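Local coordinates for uncharacterized protein PA2218 (Pseudomonas aeruginosa, PDB 2HDW) that is of unknown function but adopts the alpha/beta hydrolase fold and probably has hydrolase activity, at residues 71-75 with 157-161; 82-88 with 125-131; 94-98 with 166-172; 119-125 with 356-360; 195-199 with 362-367. All blocks are in the same frame, centred on the assembly; numbering follows the deposited sequence.

In the fold
All five contacts lie in or around one mixed eight-stranded sheet. Contact 2 is a buried, strand-to-strand ladder; contact 3, nearer the surface, continues the main-chain pairing beside strand 96-102 but adds arginine and water bonds. Contacts 1 and 5 set helices against strands, through almost wholly apolar side chains, except for two bridging waters in contact 1. Contact 4 joins two helices, with a salt bridge at the margin of apolar packing. Contacts 4 and 5 both use helix 356-366, and contacts 2 and 4 share Phe125. Contact 3 is tied to contact 5 by the Glu171-Lys196 salt bridge.

Contact 1: 71-75 with 157-161; sequences VTFAN and AAVDF
Phe73 and Phe161 carry most of the apolar packing between strand 71-74 and helix 157-161, whose short axes approach to 8.1 Å. Their ring planes are inclined by only 24°, yet the centroids stand 5.4 Å apart, so the rings are slid past each other with little overlap. Between these two residues the nearest approach is Phe73 CD2 to Phe161 CB, 3.5 Å. The side chain of Phe161 reaches on to the strand because CG lies anti to the backbone N (chi1 -179°), and its ring atom CE2 meets Val71 CG2 at 3.5 Å. The opposite end of the Phe73 ring rests on the helix backbone, with CE1 3.6 Å from Ala158 CA and CD1 3.5 Å from Ala157 O. Beyond the rings, Asn75 CB abuts Ala157 CB at 3.4 Å, while the amide of Asn75 turns elsewhere, to Ile79 N and Asp154.

Polar links are made through water. One water donates to Ala74 O and to Asp160 OD2, at 2.9 Å from the latter; a second donates to Ala74 O and Ala157 O. Ala74 O therefore accepts from two waters, and Asp160 OD1 has a separate salt bridge to Arg194. Helix 148-164 thus packs on the outermost strand 66-74 as one of the layers flanking the central sheet, the layered arrangement of an alpha/beta hydrolase fold.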
# COMPACT_ATOMS: atom_id res chain seq x y z
N VAL A 71 11.75 3.08 12.48
CA VAL A 71 12.94 3.47 11.73
C VAL A 71 12.59 4.48 10.65
O VAL A 71 11.41 4.73 10.38
CB VAL A 71 13.61 2.25 11.06
CG1 VAL A 71 14.01 1.23 12.11
CG2 VAL A 71 12.66 1.62 10.03
N THR A 72 13.62 5.06 10.04
CA THR A 72 13.44 6.01 8.96
C THR A 72 14.49 5.73 7.88
O THR A 72 15.51 5.09 8.15
CB THR A 72 13.61 7.47 9.45
OG1 THR A 72 14.97 7.69 9.86
CG2 THR A 72 12.68 7.75 10.62
N PHE A 73 14.22 6.20 6.67
CA PHE A 73 15.13 6.01 5.55
C PHE A 73 14.65 6.90 4.40
O PHE A 73 13.45 7.20 4.30
CB PHE A 73 15.14 4.54 5.13
CG PHE A 73 13.78 3.95 4.92
CD1 PHE A 73 13.07 4.19 3.74
CD2 PHE A 73 13.19 3.17 5.91
CE1 PHE A 73 11.80 3.67 3.55
CE2 PHE A 73 11.91 2.64 5.73
CZ PHE A 73 11.21 2.89 4.55
N ALA A 74 15.56 7.32 3.54
CA ALA A 74 15.18 8.20 2.44
C ALA A 74 14.99 7.47 1.11
O ALA A 74 15.49 6.36 0.93
CB ALA A 74 16.23 9.30 2.28
N ASN A 75 14.25 8.08 0.20
CA ASN A 75 14.06 7.49 -1.12
C ASN A 75 14.92 8.28 -2.10
O ASN A 75 15.53 9.29 -1.72
CB ASN A 75 12.59 7.46 -1.55
CG ASN A 75 11.98 8.85 -1.72
OD1 ASN A 75 12.68 9.84 -1.90
ND2 ASN A 75 10.65 8.90 -1.70
N ALA A 157 12.60 2.09 -1.80
CA ALA A 157 13.36 2.81 -0.78
C ALA A 157 13.27 1.98 0.50
O ALA A 157 14.23 1.93 1.28
CB ALA A 157 12.76 4.19 -0.55
N ALA A 158 12.13 1.33 0.69
CA ALA A 158 11.92 0.48 1.86
C ALA A 158 12.78 -0.77 1.74
O ALA A 158 13.35 -1.25 2.72
CB ALA A 158 10.44 0.10 1.99
N VAL A 159 12.88 -1.31 0.52
CA VAL A 159 13.70 -2.49 0.29
C VAL A 159 15.16 -2.11 0.54
O VAL A 159 15.94 -2.91 1.06
CB VAL A 159 13.53 -3.01 -1.16
CG1 VAL A 159 14.54 -4.12 -1.44
CG2 VAL A 159 12.11 -3.55 -1.34
N ASP A 160 15.53 -0.88 0.18
CA ASP A 160 16.89 -0.39 0.41
C ASP A 160 17.25 -0.52 1.89
O ASP A 160 18.34 -0.98 2.24
CB ASP A 160 17.02 1.09 0.03
CG ASP A 160 17.15 1.33 -1.46
OD1 ASP A 160 17.25 0.35 -2.24
OD2 ASP A 160 17.17 2.51 -1.87
N PHE A 161 16.34 -0.10 2.76
CA PHE A 161 16.59 -0.14 4.19
C PHE A 161 16.59 -1.53 4.80
O PHE A 161 17.54 -1.92 5.46
CB PHE A 161 15.56 0.72 4.94
CG PHE A 161 15.78 0.74 6.42
CD1 PHE A 161 16.74 1.58 6.99
CD2 PHE A 161 15.06 -0.11 7.25
CE1 PHE A 161 16.98 1.57 8.36
CE2 PHE A 161 15.29 -0.13 8.63
CZ PHE A 161 16.25 0.71 9.18
O HOH W 1 16.33 5.19 -1.37
O HOH W 2 16.41 3.72 1.90

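Contact 2: 82-88 with 125-131; sequences AADLYLP and FVTLAFD
Tyr86 and Thr127 form one of two hydrogen-bonded pairs in the antiparallel ladder between strands 82-88 and 126-130. Tyr86 N gives to Thr127 O at 2.8 Å, its donor tilted 28° from the carbonyl plane, and Thr127 N returns a bond to Tyr86 O. Asp84 and Ala129 exchange the same reciprocal bonds, and Asp131 N extends the series to Ala82 O at 2.9 Å, while Asp131 OD2 is held by Lys109. Between these lie the non-hydrogen-bonded pairs Ala83-Phe130 and Leu85-Leu128. There CA-H...O contacts supplement the ladder, notably Leu128 CA to Asp84 O at 3.2 Å. Phe125 O, by contrast, is buried here with no polar partner in the model; Pro88 CD lies against it at 3.5 Å.

The apolar contacts gather on the face bearing Ala83, Leu85, Leu128 and Phe130. With CG anti to the backbone N (chi1 -174°), Leu128 sends CD1 to within 3.5 Å of Ala83 CB, a tight carbon pair. Leu85 CD1 lies 3.9 Å from Val126 CG1, the two side chains meeting at a slant.

The other face carries Asp84, Tyr86, Thr127 and Ala129. Thr127 OG1 comes 3.3 Å from Tyr86 CB, while its hydrogen bond is with Ala117 O. Asp84 OD1 is held by Lys58 and His68.

In the sheet, strand 80-88 lies between 66-74 and 126-130, which in turn borders 96-102; helix 112-122 covers the Tyr86 and Thr127 face.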
# COMPACT_ATOMS: atom_id res chain seq x y z
N ALA A 82 8.98 7.16 7.28
CA ALA A 82 8.92 6.58 8.61
C ALA A 82 8.33 5.18 8.47
O ALA A 82 7.49 4.94 7.61
CB ALA A 82 8.05 7.43 9.54
N ALA A 83 8.77 4.25 9.32
CA ALA A 83 8.26 2.89 9.24
C ALA A 83 8.40 2.13 10.55
O ALA A 83 9.15 2.53 11.45
CB ALA A 83 9.00 2.14 8.14
N ASP A 84 7.65 1.03 10.65
CA ASP A 84 7.70 0.16 11.81
C ASP A 84 8.39 -1.11 11.35
O ASP A 84 8.02 -1.69 10.33
CB ASP A 84 6.28 -0.20 12.30
CG ASP A 84 5.60 0.95 13.02
OD1 ASP A 84 6.14 1.41 14.05
OD2 ASP A 84 4.52 1.38 12.57
N LEU A 85 9.41 -1.52 12.09
CA LEU A 85 10.17 -2.72 11.78
C LEU A 85 9.86 -3.79 12.82
O LEU A 85 9.93 -3.53 14.02
CB LEU A 85 11.66 -2.40 11.81
CG LEU A 85 12.66 -3.54 11.64
CD1 LEU A 85 12.60 -4.07 10.21
CD2 LEU A 85 14.05 -3.02 11.95
N TYR A 86 9.52 -4.99 12.35
CA TYR A 86 9.19 -6.11 13.24
C TYR A 86 10.12 -7.28 12.96
O TYR A 86 10.32 -7.66 11.80
CB TYR A 86 7.75 -6.57 13.01
CG TYR A 86 6.69 -5.51 13.23
CD1 TYR A 86 6.02 -5.40 14.45
CD2 TYR A 86 6.37 -4.61 12.22
CE1 TYR A 86 5.03 -4.42 14.65
CE2 TYR A 86 5.40 -3.64 12.40
CZ TYR A 86 4.73 -3.54 13.61
OH TYR A 86 3.78 -2.56 13.76
N LEU A 87 10.69 -7.86 14.02
CA LEU A 87 11.58 -9.01 13.87
C LEU A 87 11.20 -10.13 14.82
O LEU A 87 10.70 -9.89 15.92
CB LEU A 87 13.04 -8.61 14.16
CG LEU A 87 13.70 -7.49 13.35
CD1 LEU A 87 13.15 -6.15 13.79
CD2 LEU A 87 15.21 -7.54 13.57
N PRO A 88 11.43 -11.39 14.41
CA PRO A 88 11.11 -12.54 15.26
C PRO A 88 12.09 -12.53 16.43
O PRO A 88 13.21 -12.05 16.30
CB PRO A 88 11.36 -13.74 14.33
CG PRO A 88 11.17 -13.16 12.94
CD PRO A 88 11.83 -11.81 13.06
N PHE A 125 9.45 -13.98 9.55
CA PHE A 125 10.06 -13.03 8.63
C PHE A 125 10.39 -11.71 9.32
O PHE A 125 9.77 -11.34 10.32
CB PHE A 125 9.11 -12.74 7.45
CG PHE A 125 8.75 -13.96 6.64
CD1 PHE A 125 9.51 -14.34 5.54
CD2 PHE A 125 7.65 -14.75 6.99
CE1 PHE A 125 9.18 -15.48 4.79
CE2 PHE A 125 7.32 -15.90 6.26
CZ PHE A 125 8.09 -16.26 5.16
N VAL A 126 11.39 -11.00 8.81
CA VAL A 126 11.73 -9.69 9.33
C VAL A 126 10.81 -8.82 8.47
O VAL A 126 10.82 -8.97 7.25
CB VAL A 126 13.19 -9.31 9.04
CG1 VAL A 126 13.39 -7.82 9.27
CG2 VAL A 126 14.13 -10.11 9.92
N THR A 127 10.03 -7.94 9.07
CA THR A 127 9.10 -7.14 8.29
C THR A 127 9.14 -5.64 8.54
O THR A 127 9.62 -5.17 9.57
CB THR A 127 7.65 -7.62 8.49
OG1 THR A 127 7.27 -7.41 9.85
CG2 THR A 127 7.54 -9.10 8.15
N LEU A 128 8.59 -4.90 7.59
CA LEU A 128 8.57 -3.45 7.66
C LEU A 128 7.30 -2.87 7.03
O LEU A 128 6.96 -3.20 5.90
CB LEU A 128 9.81 -2.92 6.93
CG LEU A 128 10.18 -1.44 6.93
CD1 LEU A 128 10.49 -0.97 8.35
CD2 LEU A 128 11.40 -1.24 6.03
N ALA A 129 6.60 -2.03 7.79
CA ALA A 129 5.39 -1.36 7.31
C ALA A 129 5.78 0.12 7.31
O ALA A 129 6.22 0.65 8.33
CB ALA A 129 4.22 -1.61 8.28
N PHE A 130 5.63 0.78 6.17
CA PHE A 130 6.04 2.17 6.05
C PHE A 130 4.95 3.15 5.64
O PHE A 130 3.93 2.77 5.07
CB PHE A 130 7.17 2.27 5.02
CG PHE A 130 6.74 1.94 3.62
CD1 PHE A 130 6.15 2.91 2.81
CD2 PHE A 130 6.90 0.64 3.12
CE1 PHE A 130 5.71 2.60 1.52
CE2 PHE A 130 6.46 0.32 1.83
CZ PHE A 130 5.86 1.30 1.03
N ASP A 131 5.18 4.42 5.95
CA ASP A 131 4.26 5.48 5.57
C ASP A 131 4.78 6.06 4.25
O ASP A 131 5.93 6.48 4.16
CB ASP A 131 4.20 6.58 6.63
CG ASP A 131 3.40 6.18 7.85
OD1 ASP A 131 2.48 5.34 7.70
OD2 ASP A 131 3.67 6.71 8.95

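Contact 3: 94-98 with 166-172; sequences DRLPA and PEVNRER
Leu96 and Val168 pair as a parallel bridge, with Leu96 N giving to Glu167 O at 2.9 Å and Asn169 N giving to Leu96 O, before a type I turn from Asn169 to Arg172 brings Arg172 O to Ala98 N at 2.8 Å. Asn169 OD1 braces that turn by accepting from Glu171 N in an Asx turn.

Arg95 reaches across with an extended chain from CG to NE. Its NH1 gives a bond in the plane of the guanidinium to Val168 O at 2.9 Å (159° at the hydrogen), while Pro166 O sits over the centre of one guanidinium face, 3.2 Å from CZ. Arg172 lies alongside Pro97, and the proline CD lies over one guanidinium face, displaced from its centre and 3.8 Å from Arg172 CZ. A bend at chi3 (64°) keeps the guanidinium alongside the proline; NE lies very close to Leu367 O, probably hydrogen-bonded. One water joins Arg95 O to Asn169 ND2, with a weak bond from Arg172 NH1. Inside, Ala98 CB meets Val168 CG1 at 4.1 Å.

Strand 96-102 thus runs between 126-130, which touches Leu96 and Val168, and 173-178, which follows the turn; helix 148-164 packs against Ala98.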
# COMPACT_ATOMS: atom_id res chain seq x y z
N ASP A 94 21.39 -18.06 11.12
CA ASP A 94 21.32 -17.56 9.75
C ASP A 94 20.51 -16.28 9.60
O ASP A 94 19.57 -16.04 10.36
CB ASP A 94 20.72 -18.63 8.84
CG ASP A 94 21.51 -19.92 8.85
OD1 ASP A 94 21.54 -20.58 9.91
OD2 ASP A 94 22.09 -20.28 7.81
N ARG A 95 20.90 -15.45 8.63
CA ARG A 95 20.18 -14.21 8.36
C ARG A 95 18.79 -14.58 7.85
O ARG A 95 18.62 -15.59 7.16
CB ARG A 95 20.94 -13.36 7.34
CG ARG A 95 22.15 -12.64 7.94
CD ARG A 95 22.90 -11.82 6.91
NE ARG A 95 23.97 -11.03 7.51
CZ ARG A 95 24.01 -9.70 7.52
NH1 ARG A 95 23.04 -9.00 6.94
NH2 ARG A 95 25.02 -9.07 8.10
N LEU A 96 17.81 -13.76 8.18
CA LEU A 96 16.42 -14.02 7.83
C LEU A 96 15.87 -13.41 6.55
O LEU A 96 16.37 -12.40 6.07
CB LEU A 96 15.53 -13.56 8.98
CG LEU A 96 15.81 -14.16 10.36
CD1 LEU A 96 14.85 -13.57 11.38
CD2 LEU A 96 15.65 -15.68 10.28
N PRO A 97 14.83 -14.05 5.97
CA PRO A 97 14.21 -13.54 4.75
C PRO A 97 13.44 -12.31 5.24
O PRO A 97 13.15 -12.22 6.44
CB PRO A 97 13.28 -14.67 4.33
CG PRO A 97 12.85 -15.26 5.66
CD PRO A 97 14.16 -15.27 6.44
N ALA A 98 13.13 -11.37 4.35
CA ALA A 98 12.42 -10.17 4.77
C ALA A 98 11.30 -9.80 3.81
O ALA A 98 11.31 -10.17 2.64
CB ALA A 98 13.41 -9.00 4.89
N PRO A 166 21.37 -6.00 9.74
CA PRO A 166 22.25 -7.14 10.06
C PRO A 166 21.49 -8.45 10.23
O PRO A 166 22.06 -9.53 10.04
CB PRO A 166 22.95 -6.68 11.34
CG PRO A 166 21.98 -5.71 11.95
CD PRO A 166 21.50 -4.94 10.74
N GLU A 167 20.21 -8.37 10.56
CA GLU A 167 19.40 -9.57 10.76
C GLU A 167 18.81 -10.15 9.48
O GLU A 167 18.23 -11.23 9.49
CB GLU A 167 18.25 -9.29 11.74
CG GLU A 167 18.68 -8.84 13.12
CD GLU A 167 19.02 -7.35 13.19
OE1 GLU A 167 18.93 -6.66 12.16
OE2 GLU A 167 19.36 -6.88 14.30
N VAL A 168 18.95 -9.43 8.37
CA VAL A 168 18.37 -9.90 7.12
C VAL A 168 19.35 -10.30 6.03
O VAL A 168 20.48 -9.83 5.97
CB VAL A 168 17.42 -8.84 6.51
CG1 VAL A 168 16.48 -8.28 7.57
CG2 VAL A 168 18.23 -7.73 5.87
N ASN A 169 18.87 -11.19 5.16
CA ASN A 169 19.63 -11.66 4.02
C ASN A 169 19.07 -10.89 2.83
O ASN A 169 17.98 -11.19 2.34
CB ASN A 169 19.41 -13.16 3.80
CG ASN A 169 20.23 -13.71 2.65
OD1 ASN A 169 20.38 -13.06 1.62
ND2 ASN A 169 20.75 -14.93 2.81
N ARG A 170 19.81 -9.88 2.36
CA ARG A 170 19.35 -9.05 1.25
C ARG A 170 18.92 -9.81 -0.01
O ARG A 170 18.24 -9.25 -0.87
CB ARG A 170 20.44 -8.03 0.87
CG ARG A 170 21.67 -8.62 0.18
CD ARG A 170 22.75 -7.57 0.06
NE ARG A 170 23.05 -7.01 1.38
CZ ARG A 170 23.78 -5.92 1.59
NH1 ARG A 170 24.29 -5.24 0.57
NH2 ARG A 170 23.98 -5.50 2.84
N GLU A 171 19.32 -11.07 -0.13
CA GLU A 171 18.94 -11.88 -1.29
C GLU A 171 17.61 -12.61 -1.08
O GLU A 171 17.14 -13.31 -1.99
CB GLU A 171 20.04 -12.90 -1.60
CG GLU A 171 21.29 -12.33 -2.29
CD GLU A 171 20.97 -11.72 -3.65
OE1 GLU A 171 20.09 -12.27 -4.36
OE2 GLU A 171 21.60 -10.71 -4.03
N ARG A 172 17.00 -12.44 0.09
CA ARG A 172 15.74 -13.11 0.40
C ARG A 172 14.65 -12.09 0.75
O ARG A 172 14.07 -12.14 1.84
CB ARG A 172 15.94 -14.08 1.57
CG ARG A 172 17.12 -15.04 1.38
CD ARG A 172 17.31 -15.95 2.60
NE ARG A 172 16.15 -16.83 2.81
CZ ARG A 172 15.93 -17.54 3.91
NH1 ARG A 172 16.79 -17.50 4.92
NH2 ARG A 172 14.84 -18.30 4.00
O HOH W 3 19.96 -16.57 4.94
O HOH W 4 22.39 -6.77 5.18

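Contact 4: 119-125 with 356-360; sequences TMAERGF and FDRIA
Arg123 NH1 gives the hydrogen bond of a salt bridge to Asp357 OD1 at 3.0 Å, with an N-H...O angle of 149°. The oxygen is met on its anti side, and the bond lies somewhat out of both the carboxylate and the guanidinium planes. The two flat groups are accordingly well apart from coplanar, at 63°, and a single nitrogen makes the bond. A bend at chi2 turns the arginine chain toward helix 356-360, where Phe356 CB lies over one guanidinium face, 3.6 Å from Arg123 NH2.

Next to this pair, Thr119 and Phe356 make a CH-pi contact. Thr119 CG2 stands 3.5 Å from the centroid of the Phe356 ring and 5° off its normal, hence squarely over the centre. The hydroxyl OG1 is held by Leu115 O within its own helix.

Met120 reaches across to helix 356-360 with a chain bent at both chi2 and chi3. Its SD takes an oblique Met-aromatic position beside the Phe356 ring, 3.9 Å from CD1, and its methyl CE presses on Ala360 CA at 3.6 Å and on Ile359 CG2. Further along, Phe125 CZ presents the ring edge to Ala360 O at 3.6 Å.

Gly124, at positive phi, ends helix 112-122 in a Schellman motif, with Phe125 N bonded to Met120 O and Gly124 N to Ala121 O. Phe125 is thereby carried toward strand 96-102, where it touches Pro97 and Ile99, and Met120 also reaches Ile99; helices 112-122 and 356-366 pack together beside this part of the sheet.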
# COMPACT_ATOMS: atom_id res chain seq x y z
N THR A 119 2.07 -9.79 11.87
CA THR A 119 1.62 -11.17 11.71
C THR A 119 2.66 -11.99 10.96
O THR A 119 2.94 -13.13 11.34
CB THR A 119 0.29 -11.23 10.94
OG1 THR A 119 -0.69 -10.45 11.63
CG2 THR A 119 -0.21 -12.67 10.83
N MET A 120 3.24 -11.43 9.91
CA MET A 120 4.24 -12.16 9.15
C MET A 120 5.54 -12.28 9.94
O MET A 120 6.30 -13.23 9.75
CB MET A 120 4.46 -11.50 7.79
CG MET A 120 3.25 -11.67 6.85
SD MET A 120 2.85 -13.41 6.48
CE MET A 120 4.23 -13.83 5.59
N ALA A 121 5.78 -11.33 10.84
CA ALA A 121 6.98 -11.38 11.68
C ALA A 121 6.81 -12.55 12.66
O ALA A 121 7.79 -13.16 13.07
CB ALA A 121 7.14 -10.08 12.44
N GLU A 122 5.57 -12.84 13.03
CA GLU A 122 5.32 -13.97 13.93
C GLU A 122 5.52 -15.25 13.13
O GLU A 122 5.72 -16.32 13.70
CB GLU A 122 3.89 -13.94 14.47
CG GLU A 122 3.52 -12.72 15.30
CD GLU A 122 2.15 -12.86 15.93
OE1 GLU A 122 1.20 -13.24 15.22
OE2 GLU A 122 2.02 -12.58 17.15
N ARG A 123 5.47 -15.13 11.81
CA ARG A 123 5.64 -16.28 10.92
C ARG A 123 7.11 -16.51 10.56
O ARG A 123 7.42 -17.31 9.68
CB ARG A 123 4.83 -16.09 9.64
CG ARG A 123 3.34 -15.82 9.86
CD ARG A 123 2.67 -16.96 10.60
NE ARG A 123 1.29 -16.65 10.96
CZ ARG A 123 0.21 -17.17 10.37
NH1 ARG A 123 0.35 -18.03 9.37
NH2 ARG A 123 -1.00 -16.83 10.79
N GLY A 124 8.02 -15.79 11.22
CA GLY A 124 9.44 -15.97 10.96
C GLY A 124 10.14 -15.02 10.01
O GLY A 124 11.31 -15.22 9.68
N PHE A 125 9.45 -13.98 9.55
CA PHE A 125 10.06 -13.03 8.63
C PHE A 125 10.39 -11.71 9.32
O PHE A 125 9.77 -11.34 10.32
CB PHE A 125 9.11 -12.74 7.45
CG PHE A 125 8.75 -13.96 6.64
CD1 PHE A 125 9.51 -14.34 5.54
CD2 PHE A 125 7.65 -14.75 6.99
CE1 PHE A 125 9.18 -15.48 4.79
CE2 PHE A 125 7.32 -15.90 6.26
CZ PHE A 125 8.09 -16.26 5.16
N PHE A 356 -2.99 -15.92 5.69
CA PHE A 356 -1.61 -15.78 6.13
C PHE A 356 -0.80 -17.06 5.99
O PHE A 356 0.39 -17.00 5.69
CB PHE A 356 -1.56 -15.28 7.58
CG PHE A 356 -1.81 -13.80 7.72
CD1 PHE A 356 -0.96 -12.88 7.12
CD2 PHE A 356 -2.89 -13.34 8.46
CE1 PHE A 356 -1.18 -11.51 7.26
CE2 PHE A 356 -3.12 -11.97 8.62
CZ PHE A 356 -2.27 -11.05 8.02
N ASP A 357 -1.43 -18.22 6.19
CA ASP A 357 -0.71 -19.48 6.04
C ASP A 357 -0.14 -19.53 4.62
O ASP A 357 1.05 -19.78 4.43
CB ASP A 357 -1.64 -20.69 6.23
CG ASP A 357 -2.01 -20.93 7.69
OD1 ASP A 357 -1.71 -20.09 8.56
OD2 ASP A 357 -2.63 -21.99 7.97
N ARG A 358 -1.00 -19.28 3.64
CA ARG A 358 -0.62 -19.28 2.23
C ARG A 358 0.40 -18.21 1.89
O ARG A 358 1.29 -18.44 1.07
CB ARG A 358 -1.85 -19.08 1.35
CG ARG A 358 -2.28 -20.32 0.58
CD ARG A 358 -1.75 -20.32 -0.85
NE ARG A 358 -0.30 -20.44 -0.94
CZ ARG A 358 0.37 -20.49 -2.09
NH1 ARG A 358 -0.27 -20.43 -3.24
NH2 ARG A 358 1.70 -20.59 -2.08
N ILE A 359 0.27 -17.04 2.50
CA ILE A 359 1.21 -15.97 2.23
C ILE A 359 2.58 -16.36 2.79
O ILE A 359 3.60 -16.21 2.11
CB ILE A 359 0.72 -14.64 2.85
CG1 ILE A 359 -0.59 -14.21 2.16
CG2 ILE A 359 1.78 -13.57 2.67
CD1 ILE A 359 -1.22 -12.95 2.73
N ALA A 360 2.61 -16.87 4.02
CA ALA A 360 3.87 -17.29 4.64
C ALA A 360 4.47 -18.46 3.84
O ALA A 360 5.68 -18.49 3.58
CB ALA A 360 3.62 -17.72 6.09

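Contact 5: 195-199 with 362-367; sequences VKAVV and FFDEHL
Phe362 CG lies anti to its own main-chain nitrogen (chi1 176°), whereas Phe363 CG is anti to the carbonyl carbon (chi1 -72°), and with these different settings two successive rings of helix 362-366 both reach strand 197-199. They converge on one methyl: Val199 CG2 is 3.4 Å from Phe362 CD2 and 3.7 Å from Phe363 CZ. The valine and Phe362 side chains pass alongside each other, pointing opposite ways. The rings also meet one another, Phe362 CD2 lying over the centre of a Phe363 face, and the Phe362 ring is itself met over one face by His366 CD2, offset toward the rim.

Ala197 CB forms the second focus. It is met by Phe362 CE2 at 3.7 Å, His366 CB at 3.7 Å and Leu367 CD1 at 4.1 Å, with Phe363 CE1 close by. The backbone takes part too: Ala197 O lies at the edge of the Phe363 ring, near its plane, 3.8 Å from CE1. At the border, Lys196 packs only through its aliphatic base, CB being 4.0 Å from Leu367 CD1; its bent chain then takes NZ away to a salt bridge with Glu171.

The short strand and helix axes run nearly antiparallel, at 172°, and stand 9.2 Å apart, a separation spanned by these side chains. Backbone bonds of Ala197 and Val199 to Val175 and of Val198 to Leu310 tie this part of the strand into the sheet. The last helix is therefore seated on the sheet by apolar contact, while the charge of Lys196 finds its partner at the margin.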
# COMPACT_ATOMS: atom_id res chain seq x y z
N VAL A 195 13.88 -7.70 -5.57
CA VAL A 195 12.69 -8.31 -4.97
C VAL A 195 12.43 -9.67 -5.64
O VAL A 195 12.18 -9.75 -6.85
CB VAL A 195 11.46 -7.39 -5.12
CG1 VAL A 195 10.28 -7.95 -4.35
CG2 VAL A 195 11.80 -5.99 -4.61
N LYS A 196 12.49 -10.73 -4.83
CA LYS A 196 12.34 -12.10 -5.31
C LYS A 196 10.94 -12.64 -5.58
O LYS A 196 10.77 -13.54 -6.40
CB LYS A 196 13.04 -13.05 -4.34
CG LYS A 196 14.53 -12.79 -4.17
CD LYS A 196 15.26 -12.83 -5.51
CE LYS A 196 16.76 -13.04 -5.32
NZ LYS A 196 17.37 -12.00 -4.45
N ALA A 197 9.94 -12.11 -4.89
CA ALA A 197 8.57 -12.57 -5.07
C ALA A 197 7.64 -11.47 -4.60
O ALA A 197 8.04 -10.61 -3.83
CB ALA A 197 8.33 -13.85 -4.26
N VAL A 198 6.39 -11.51 -5.07
CA VAL A 198 5.42 -10.49 -4.72
C VAL A 198 4.00 -11.03 -4.57
O VAL A 198 3.54 -11.85 -5.37
CB VAL A 198 5.39 -9.36 -5.79
CG1 VAL A 198 5.02 -9.94 -7.16
CG2 VAL A 198 4.40 -8.27 -5.39
N VAL A 199 3.32 -10.55 -3.53
CA VAL A 199 1.94 -10.91 -3.23
C VAL A 199 1.14 -9.61 -3.19
O VAL A 199 1.64 -8.61 -2.70
CB VAL A 199 1.80 -11.56 -1.83
CG1 VAL A 199 0.33 -11.53 -1.38
CG2 VAL A 199 2.31 -12.98 -1.85
N PHE A 362 4.03 -19.12 0.77
CA PHE A 362 4.48 -18.58 -0.51
C PHE A 362 5.90 -18.02 -0.38
O PHE A 362 6.80 -18.39 -1.14
CB PHE A 362 3.53 -17.47 -0.95
CG PHE A 362 3.94 -16.76 -2.22
CD1 PHE A 362 3.73 -17.34 -3.46
CD2 PHE A 362 4.51 -15.49 -2.16
CE1 PHE A 362 4.06 -16.66 -4.63
CE2 PHE A 362 4.84 -14.80 -3.33
CZ PHE A 362 4.62 -15.39 -4.57
N PHE A 363 6.10 -17.12 0.58
CA PHE A 363 7.42 -16.53 0.76
C PHE A 363 8.44 -17.52 1.31
O PHE A 363 9.62 -17.41 1.01
CB PHE A 363 7.34 -15.29 1.65
CG PHE A 363 6.70 -14.10 0.98
CD1 PHE A 363 7.25 -13.57 -0.19
CD2 PHE A 363 5.55 -13.52 1.50
CE1 PHE A 363 6.66 -12.47 -0.82
CE2 PHE A 363 4.96 -12.41 0.88
CZ PHE A 363 5.51 -11.89 -0.28
N ASP A 364 8.00 -18.49 2.10
CA ASP A 364 8.94 -19.48 2.63
C ASP A 364 9.62 -20.19 1.46
O ASP A 364 10.82 -20.43 1.48
CB ASP A 364 8.24 -20.54 3.50
CG ASP A 364 7.97 -20.04 4.92
OD1 ASP A 364 8.83 -19.32 5.47
OD2 ASP A 364 6.91 -20.39 5.49
N GLU A 365 8.84 -20.52 0.44
CA GLU A 365 9.39 -21.21 -0.72
C GLU A 365 10.22 -20.31 -1.61
O GLU A 365 11.33 -20.66 -2.00
CB GLU A 365 8.29 -21.83 -1.57
CG GLU A 365 8.87 -22.67 -2.70
CD GLU A 365 7.87 -23.01 -3.76
OE1 GLU A 365 6.75 -23.42 -3.42
OE2 GLU A 365 8.23 -22.88 -4.96
N HIS A 366 9.68 -19.14 -1.94
CA HIS A 366 10.35 -18.23 -2.85
C HIS A 366 11.46 -17.33 -2.29
O HIS A 366 12.26 -16.79 -3.05
CB HIS A 366 9.30 -17.39 -3.57
CG HIS A 366 8.30 -18.22 -4.31
ND1 HIS A 366 8.65 -19.14 -5.27
CD2 HIS A 366 6.95 -18.28 -4.21
CE1 HIS A 366 7.57 -19.73 -5.73
NE2 HIS A 366 6.52 -19.23 -5.10
N LEU A 367 11.50 -17.16 -0.97
CA LEU A 367 12.55 -16.34 -0.38
C LEU A 367 13.66 -17.23 0.18
O LEU A 367 14.40 -16.78 1.07
CB LEU A 367 11.96 -15.45 0.72
CG LEU A 367 11.58 -14.02 0.33
CD1 LEU A 367 10.96 -13.98 -1.06
CD2 LEU A 367 10.65 -13.44 1.37
OXT LEU A 367 13.79 -18.38 -0.31